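PDB 3QZ6: HpcH/HpaI aldolase from Desulfitobacterium hafniense, which belongs to the HpcH/HpaI aldolase and citrate lyase family and adopts a TIM-barrel fold, a closed ring of eight parallel strands with helices outside. Local coordinates for residues 57-60 with 61-65; 101-104 with 105-108; 133-136 with 137-141. One frame throughout, in Å; residues are numbered along the deposited sequence.

Interaction 1 of 3, residues 57-60 with 61-65; sequences HLVS and VAKNA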
loop_
_atom_site.group_PDB
_atom_site.type_symbol
_atom_site.label_atom_id
_atom_site.label_comp_id
_atom_site.label_asym_id
_atom_site.label_seq_id
_atom_site.Cartn_x
_atom_site.Cartn_y
_atom_site.Cartn_z
ATOM N N HIS A 57 11.056 8.797 9.373
ATOM C CA HIS A 57 11.160 7.338 9.211
ATOM C C HIS A 57 11.362 6.931 7.756
ATOM O O HIS A 57 12.176 6.046 7.444
ATOM C CB HIS A 57 9.945 6.612 9.811
ATOM C CG HIS A 57 9.904 6.657 11.307
ATOM N ND1 HIS A 57 8.781 6.329 12.035
ATOM C CD2 HIS A 57 10.850 7.002 12.212
ATOM C CE1 HIS A 57 9.039 6.459 13.323
ATOM N NE2 HIS A 57 10.285 6.875 13.460
ATOM N N LEU A 58 10.617 7.569 6.860
ATOM C CA LEU A 58 10.767 7.276 5.438
ATOM C C LEU A 58 12.179 7.644 4.977
ATOM O O LEU A 58 12.848 6.871 4.291
ATOM C CB LEU A 58 9.718 8.036 4.610
ATOM C CG LEU A 58 8.248 7.611 4.789
ATOM C CD1 LEU A 58 7.281 8.669 4.258
ATOM C CD2 LEU A 58 7.969 6.265 4.132
ATOM N N VAL A 59 12.635 8.825 5.371
ATOM C CA VAL A 59 13.947 9.318 4.946
ATOM C C VAL A 59 15.080 8.430 5.468
ATOM O O VAL A 59 16.038 8.148 4.753
ATOM C CB VAL A 59 14.153 10.774 5.411
ATOM C CG1 VAL A 59 15.634 11.170 5.348
ATOM C CG2 VAL A 59 13.293 11.719 4.586
ATOM N N SER A 60 14.963 7.973 6.709
ATOM C CA SER A 60 15.994 7.118 7.291
ATOM C C SER A 60 16.257 5.857 6.472
ATOM O O SER A 60 17.395 5.389 6.370
ATOM C CB SER A 60 15.618 6.746 8.723
ATOM O OG SER A 60 15.712 7.898 9.544
ATOM N N VAL A 61 15.200 5.297 5.902
ATOM C CA VAL A 61 15.335 4.132 5.051
ATOM C C VAL A 61 15.809 4.551 3.658
ATOM O O VAL A 61 16.657 3.896 3.063
ATOM C CB VAL A 61 14.002 3.350 4.958
ATOM C CG1 VAL A 61 14.133 2.193 3.972
ATOM C CG2 VAL A 61 13.569 2.842 6.364
ATOM N N ALA A 62 15.276 5.656 3.147
ATOM C CA ALA A 62 15.621 6.103 1.793
ATOM C C ALA A 62 17.084 6.498 1.632
ATOM O O ALA A 62 17.673 6.319 0.557
ATOM C CB ALA A 62 14.725 7.264 1.379
ATOM N N LYS A 63 17.668 7.060 2.686
ATOM C CA LYS A 63 19.008 7.620 2.581
ATOM C C LYS A 63 20.015 6.549 2.176
ATOM O O LYS A 63 20.931 6.811 1.403
ATOM C CB LYS A 63 19.435 8.272 3.896
ATOM C CG LYS A 63 18.881 9.678 4.107
ATOM C CD LYS A 63 19.755 10.696 3.343
ATOM C CE LYS A 63 19.192 12.108 3.430
ATOM N NZ LYS A 63 20.229 13.108 3.027
ATOM N N ASN A 64 19.845 5.338 2.688
ATOM C CA ASN A 64 20.766 4.260 2.326
ATOM C C ASN A 64 20.235 3.355 1.217
ATOM O O ASN A 64 20.897 2.395 0.818
ATOM C CB ASN A 64 21.133 3.422 3.556
ATOM C CG ASN A 64 22.025 4.178 4.532
ATOM O OD1 ASN A 64 21.756 4.226 5.733
ATOM N ND2 ASN A 64 23.087 4.782 4.013
ATOM N N ALA A 65 19.035 3.650 0.727
ATOM C CA ALA A 65 18.438 2.845 -0.336
ATOM C C ALA A 65 18.645 3.500 -1.687
ATOM O O ALA A 65 18.343 2.914 -2.726
ATOM C CB ALA A 65 16.948 2.612 -0.066
HETATM O O HOH W 1 19.394 3.051 6.075
#
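Val59 and Lys63 meet one turn apart on helix 52-65, the connecting helix of the beta-alpha-beta crossover between strand 40-44 and strand 68-72. Their side chains run side by side in the same direction: Val59 CG1 lies 3.8 Å from Lys63 CG and 4.1 Å from Lys63 CE. Two methylenes of one chain therefore touch the same methyl, which the lysine achieves by folding at its second torsion (chi2 -82°) and running extended from there. Beyond this apolar stem the ammonium group leaves the contact, Lys63 NZ pairing with Asp127 and donating to the carbonyl of Ala3.

The backbone is helical, with one amide less firmly bonded. Lys63 N reaches Val59 O at 2.8 Å, and Ala62 N reaches Leu58 O at 2.9 Å. Val61 N divides its hydrogen between two weak bonds, to His57 O at 3.5 Å and to Leu58 O at 3.3 Å. Further on, a water bridges Ser60 O and Asn64 OD1, donating to both, at 2.7 Å to Asn64 OD1, so that the asparagine side chain is linked to the carbonyl one turn earlier. Ser60 OG turns back along the helix to Asn56 O.

Inward, Val59 and Ala62 rest on Val69 of strand 68-72, whereas Leu58, Val61 and Ala62 pack against helix 29-35. The chemistry is thus divided along a single lysine: its carbons extend the buried valine surface outward, while its charge is probably balanced by Asp127, with Ala3 O taking a further hydrogen bond. The ammonium group thereby joins helix 52-65 to the N-terminus at Ala3 and, through Asp127, to the loop before helix 133-141.

Interaction 2 of 3, residues 101-104 with 105-108; sequences ETMR and ETVR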
loop_
_atom_site.group_PDB
_atom_site.type_symbol
_atom_site.label_atom_id
_atom_site.label_comp_id
_atom_site.label_asym_id
_atom_site.label_seq_id
_atom_site.Cartn_x
_atom_site.Cartn_y
_atom_site.Cartn_z
ATOM N N GLU A 101 7.354 35.709 -6.356
ATOM C CA GLU A 101 7.578 35.930 -4.933
ATOM C C GLU A 101 7.538 34.618 -4.140
ATOM O O GLU A 101 8.341 34.407 -3.236
ATOM C CB GLU A 101 6.585 36.944 -4.366
ATOM C CG GLU A 101 6.779 37.205 -2.871
ATOM C CD GLU A 101 8.226 37.550 -2.503
ATOM O OE1 GLU A 101 8.863 38.344 -3.238
ATOM O OE2 GLU A 101 8.724 37.020 -1.479
ATOM N N THR A 102 6.606 33.736 -4.484
ATOM C CA THR A 102 6.509 32.447 -3.804
ATOM C C THR A 102 7.804 31.657 -3.970
ATOM O O THR A 102 8.283 31.027 -3.032
ATOM C CB THR A 102 5.330 31.630 -4.345
ATOM O OG1 THR A 102 4.110 32.321 -4.049
ATOM C CG2 THR A 102 5.292 30.246 -3.713
HETATM N N MSE A 103 8.363 31.689 -5.174
HETATM C CA MSE A 103 9.622 31.008 -5.440
HETATM C C MSE A 103 10.788 31.677 -4.716
HETATM O O MSE A 103 11.669 30.993 -4.181
HETATM C CB MSE A 103 9.897 30.954 -6.941
HETATM C CG MSE A 103 8.962 30.041 -7.712
HETATM SE SE MSE A 103 9.018 28.185 -7.054
HETATM C CE MSE A 103 7.562 28.246 -5.904
ATOM N N ARG A 104 10.810 33.007 -4.700
ATOM C CA ARG A 104 11.885 33.696 -3.988
ATOM C C ARG A 104 11.880 33.305 -2.515
ATOM O O ARG A 104 12.932 33.059 -1.927
ATOM C CB ARG A 104 11.790 35.216 -4.151
ATOM C CG ARG A 104 12.262 35.699 -5.526
ATOM C CD ARG A 104 12.474 37.210 -5.557
ATOM N NE ARG A 104 11.208 37.933 -5.583
ATOM C CZ ARG A 104 10.581 38.294 -6.698
ATOM N NH1 ARG A 104 9.426 38.945 -6.630
ATOM N NH2 ARG A 104 11.109 37.996 -7.882
ATOM N N GLU A 105 10.689 33.230 -1.931
ATOM C CA GLU A 105 10.562 32.900 -0.518
ATOM C C GLU A 105 10.930 31.436 -0.255
ATOM O O GLU A 105 11.578 31.123 0.744
ATOM C CB GLU A 105 9.146 33.200 -0.037
ATOM C CG GLU A 105 8.919 32.909 1.431
ATOM C CD GLU A 105 9.673 33.858 2.354
ATOM O OE1 GLU A 105 10.343 34.800 1.862
ATOM O OE2 GLU A 105 9.588 33.656 3.583
ATOM N N THR A 106 10.522 30.539 -1.147
ATOM C CA THR A 106 10.926 29.140 -1.033
ATOM C C THR A 106 12.450 29.003 -1.063
ATOM O O THR A 106 13.050 28.340 -0.214
ATOM C CB THR A 106 10.343 28.279 -2.151
ATOM O OG1 THR A 106 8.912 28.372 -2.129
ATOM C CG2 THR A 106 10.750 26.822 -1.941
ATOM N N VAL A 107 13.076 29.647 -2.033
ATOM C CA VAL A 107 14.527 29.594 -2.148
ATOM C C VAL A 107 15.228 30.248 -0.942
ATOM O O VAL A 107 16.223 29.726 -0.437
ATOM C CB VAL A 107 15.003 30.224 -3.472
ATOM C CG1 VAL A 107 16.535 30.340 -3.497
ATOM C CG2 VAL A 107 14.496 29.390 -4.649
ATOM N N ARG A 108 14.707 31.376 -0.469
ATOM C CA ARG A 108 15.293 32.025 0.709
ATOM C C ARG A 108 15.320 31.082 1.920
ATOM O O ARG A 108 16.284 31.058 2.688
ATOM C CB ARG A 108 14.523 33.291 1.080
ATOM C CG ARG A 108 15.179 34.103 2.220
ATOM C CD ARG A 108 14.328 35.312 2.645
ATOM N NE ARG A 108 13.055 34.919 3.264
ATOM C CZ ARG A 108 12.908 34.563 4.541
ATOM N NH1 ARG A 108 13.952 34.539 5.361
ATOM N NH2 ARG A 108 11.712 34.231 5.004
HETATM O O HOH W 2 11.138 36.442 -0.114
#
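Thr106 returns both its hydroxyl and its amide to Thr102, four residues earlier on helix 100-110. Thr102 O accepts from Thr106 N at 3.0 Å and from Thr106 OG1 at 2.9 Å, the two donors arriving from opposite faces of the carbonyl plane. With chi1 at -58°, OG1 sits opposite the threonine's own carbonyl carbon and next to its backbone N, close enough to the preceding turn for this second bond. A buried hydroxyl is thereby satisfied within the helix, and the selenomethionine methyl CE of Met103 packs beside it. Amide bonds also join Glu105, Val107 and Arg108 to the carbonyls of Glu101, Met103 and Arg104.

On the outer side each glutamate pairs with the arginine three residues ahead. Arg108 takes Glu105 side-on: NE donates to OE1 at 3.1 Å with an N-H...O angle of 168°, and NH2 to OE2 at 2.6 Å. OE1 is met from above the carboxylate plane, OE2 on its syn side, though also out of the plane. The third nitrogen, Arg108 NH1, goes to Glu117 in a further salt bridge, so all three guanidinium nitrogens have acid partners. Arg104 holds Glu101 more loosely: NE and NH1 both reach Glu101 OE1 in weak bonds, NE at 3.3 Å.

Between the two acids, Glu101 OE2 and Glu105 OE1 stand 4.3 Å apart, their carboxylate planes turned 42° from each other. One water donates to both, at 2.8 Å to Glu101 OE2 and 2.7 Å to Glu105 OE1, and together with the arginines probably eases their mutual repulsion. Thr102, Met103 and Thr106 meanwhile contact Ile94 of strand 91-94, and Met103 and Thr106 also reach strand 145-150. This is the amphipathic pattern of a TIM-barrel outer helix, apolar toward the strands and charged toward solvent.

Interaction 3 of 3, residues 133-136 with 137-141; sequences WAEW and VQERN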
loop_
_atom_site.group_PDB
_atom_site.type_symbol
_atom_site.label_atom_id
_atom_site.label_comp_id
_atom_site.label_asym_id
_atom_site.label_seq_id
_atom_site.Cartn_x
_atom_site.Cartn_y
_atom_site.Cartn_z
ATOM N N TRP A 133 32.434 22.345 7.354
ATOM C CA TRP A 133 31.247 23.204 7.211
ATOM C C TRP A 133 31.300 24.159 6.027
ATOM O O TRP A 133 30.325 24.281 5.282
ATOM C CB TRP A 133 30.940 23.970 8.500
ATOM C CG TRP A 133 30.366 23.074 9.573
ATOM C CD1 TRP A 133 31.006 22.623 10.695
ATOM C CD2 TRP A 133 29.052 22.499 9.602
ATOM N NE1 TRP A 133 30.167 21.816 11.423
ATOM C CE2 TRP A 133 28.962 21.722 10.777
ATOM C CE3 TRP A 133 27.941 22.572 8.752
ATOM C CZ2 TRP A 133 27.805 21.023 11.128
ATOM C CZ3 TRP A 133 26.783 21.865 9.101
ATOM C CH2 TRP A 133 26.728 21.107 10.277
ATOM N N ALA A 134 32.440 24.825 5.850
ATOM C CA ALA A 134 32.558 25.851 4.827
ATOM C C ALA A 134 32.279 25.271 3.441
ATOM O O ALA A 134 31.597 25.892 2.629
ATOM C CB ALA A 134 33.954 26.521 4.880
ATOM N N GLU A 135 32.804 24.078 3.179
ATOM C CA GLU A 135 32.593 23.411 1.899
ATOM C C GLU A 135 31.204 22.790 1.840
ATOM O O GLU A 135 30.522 22.842 0.816
ATOM C CB GLU A 135 33.628 22.301 1.708
ATOM C CG GLU A 135 34.686 22.587 0.669
ATOM C CD GLU A 135 35.646 23.671 1.100
ATOM O OE1 GLU A 135 36.001 24.526 0.258
ATOM O OE2 GLU A 135 36.050 23.664 2.283
ATOM N N TRP A 136 30.791 22.192 2.948
ATOM C CA TRP A 136 29.563 21.404 2.963
ATOM C C TRP A 136 28.316 22.233 2.659
ATOM O O TRP A 136 27.471 21.803 1.893
ATOM C CB TRP A 136 29.419 20.675 4.297
ATOM C CG TRP A 136 28.284 19.690 4.331
ATOM C CD1 TRP A 136 28.329 18.364 3.981
ATOM C CD2 TRP A 136 26.937 19.953 4.738
ATOM N NE1 TRP A 136 27.089 17.788 4.160
ATOM C CE2 TRP A 136 26.219 18.742 4.621
ATOM C CE3 TRP A 136 26.271 21.092 5.201
ATOM C CZ2 TRP A 136 24.869 18.642 4.938
ATOM C CZ3 TRP A 136 24.926 20.991 5.518
ATOM C CH2 TRP A 136 24.240 19.773 5.384
ATOM N N VAL A 137 28.200 23.425 3.236
ATOM C CA VAL A 137 27.018 24.244 2.957
ATOM C C VAL A 137 26.939 24.640 1.478
ATOM O O VAL A 137 25.850 24.720 0.915
ATOM C CB VAL A 137 26.919 25.499 3.861
ATOM C CG1 VAL A 137 26.636 25.090 5.307
ATOM C CG2 VAL A 137 28.189 26.355 3.757
ATOM N N GLN A 138 28.089 24.866 0.849
ATOM C CA GLN A 138 28.111 25.236 -0.565
ATOM C C GLN A 138 27.679 24.075 -1.427
ATOM O O GLN A 138 26.883 24.242 -2.354
ATOM C CB GLN A 138 29.510 25.668 -1.014
ATOM C CG GLN A 138 29.927 27.036 -0.563
ATOM C CD GLN A 138 31.239 27.465 -1.212
ATOM O OE1 GLN A 138 32.313 27.327 -0.621
ATOM N NE2 GLN A 138 31.155 27.974 -2.441
ATOM N N GLU A 139 28.226 22.899 -1.140
ATOM C CA GLU A 139 27.851 21.703 -1.885
ATOM C C GLU A 139 26.381 21.341 -1.681
ATOM O O GLU A 139 25.695 20.974 -2.627
ATOM C CB GLU A 139 28.743 20.522 -1.514
ATOM C CG GLU A 139 30.208 20.761 -1.834
ATOM C CD GLU A 139 31.051 19.514 -1.665
ATOM O OE1 GLU A 139 30.467 18.407 -1.633
ATOM O OE2 GLU A 139 32.292 19.641 -1.566
ATOM N N ARG A 140 25.893 21.434 -0.450
ATOM C CA ARG A 140 24.497 21.085 -0.199
ATOM C C ARG A 140 23.551 22.038 -0.945
ATOM O O ARG A 140 22.534 21.611 -1.492
ATOM C CB ARG A 140 24.193 21.054 1.304
ATOM C CG ARG A 140 22.758 20.652 1.637
ATOM C CD ARG A 140 22.347 19.377 0.897
ATOM N NE ARG A 140 23.271 18.272 1.154
ATOM C CZ ARG A 140 23.119 17.357 2.106
ATOM N NH1 ARG A 140 22.066 17.390 2.921
ATOM N NH2 ARG A 140 24.027 16.400 2.241
ATOM N N ASN A 141 23.880 23.328 -0.980
ATOM C CA ASN A 141 23.038 24.283 -1.704
ATOM C C ASN A 141 22.835 23.862 -3.161
ATOM O O ASN A 141 21.789 24.124 -3.746
ATOM C CB ASN A 141 23.637 25.697 -1.658
ATOM C CG ASN A 141 23.119 26.526 -0.487
ATOM O OD1 ASN A 141 22.285 26.075 0.309
ATOM N ND2 ASN A 141 23.623 27.754 -0.375
#
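One face of the Trp136 indole is covered by Arg140, a turn further along helix 133-141. Arg140 CB stands over the six-membered ring, 4.2 Å from its centroid and only 6° off the normal, a CH-pi contact. The guanidinium does not stack parallel: its plane is turned 54° from the ring, and Trp136 CZ2 approaches one of its faces off-centre, 3.6 Å from Arg140 CZ. Bends at chi2 and chi3 fold the arginine back so that its head stays beside the indole. Arg140 NE has a long, weak ion pair with Glu143.

Val137 CG1 serves both tryptophans. It lies near the plane of the Trp133 ring, at its edge, 4.5 Å from CE3, and packs 4.0 Å from CE3 of Trp136.

The backbone bonds of the same turns are regular: Val137 N donates to Trp133 O at 3.1 Å, Glu139 N to Glu135 O at 3.0 Å, and Arg140 N to Trp136 O at 2.8 Å.

Much of this is surface packing. Trp133 leans on Val120 and Thr126, and Trp136 on Val131, all in the long loop that leads here from helix 100-110; Arg140 touches Met4 near the N-terminus. Asn141 OD1 accepts from Tyr112 N just beyond helix 100-110, tying the two successive helices together shortly before the chain enters strand 145-150.

Overall arrangement
All three contacts are single-helix, one-turn pairings on the outside of the same barrel, each on its own helix. Interactions 1 and 2 are partly buried, each centred about 17 Å from the centre of the chain, and combine strand-facing apolar side chains with polar groups outside. Interaction 3, about 23 Å out, is a surface contact built largely on tryptophan faces and edges. Charge is used differently: interaction 1 sends a lysine to partners remote in sequence, interaction 2 pairs acids and arginines mainly within the helix, Arg108 also reaching Glu117, and interaction 3 lays an arginine against an indole. None touches another; nearest atoms are about 5 Å apart for interactions 1 and 3, and 17 Å for 1 and 2.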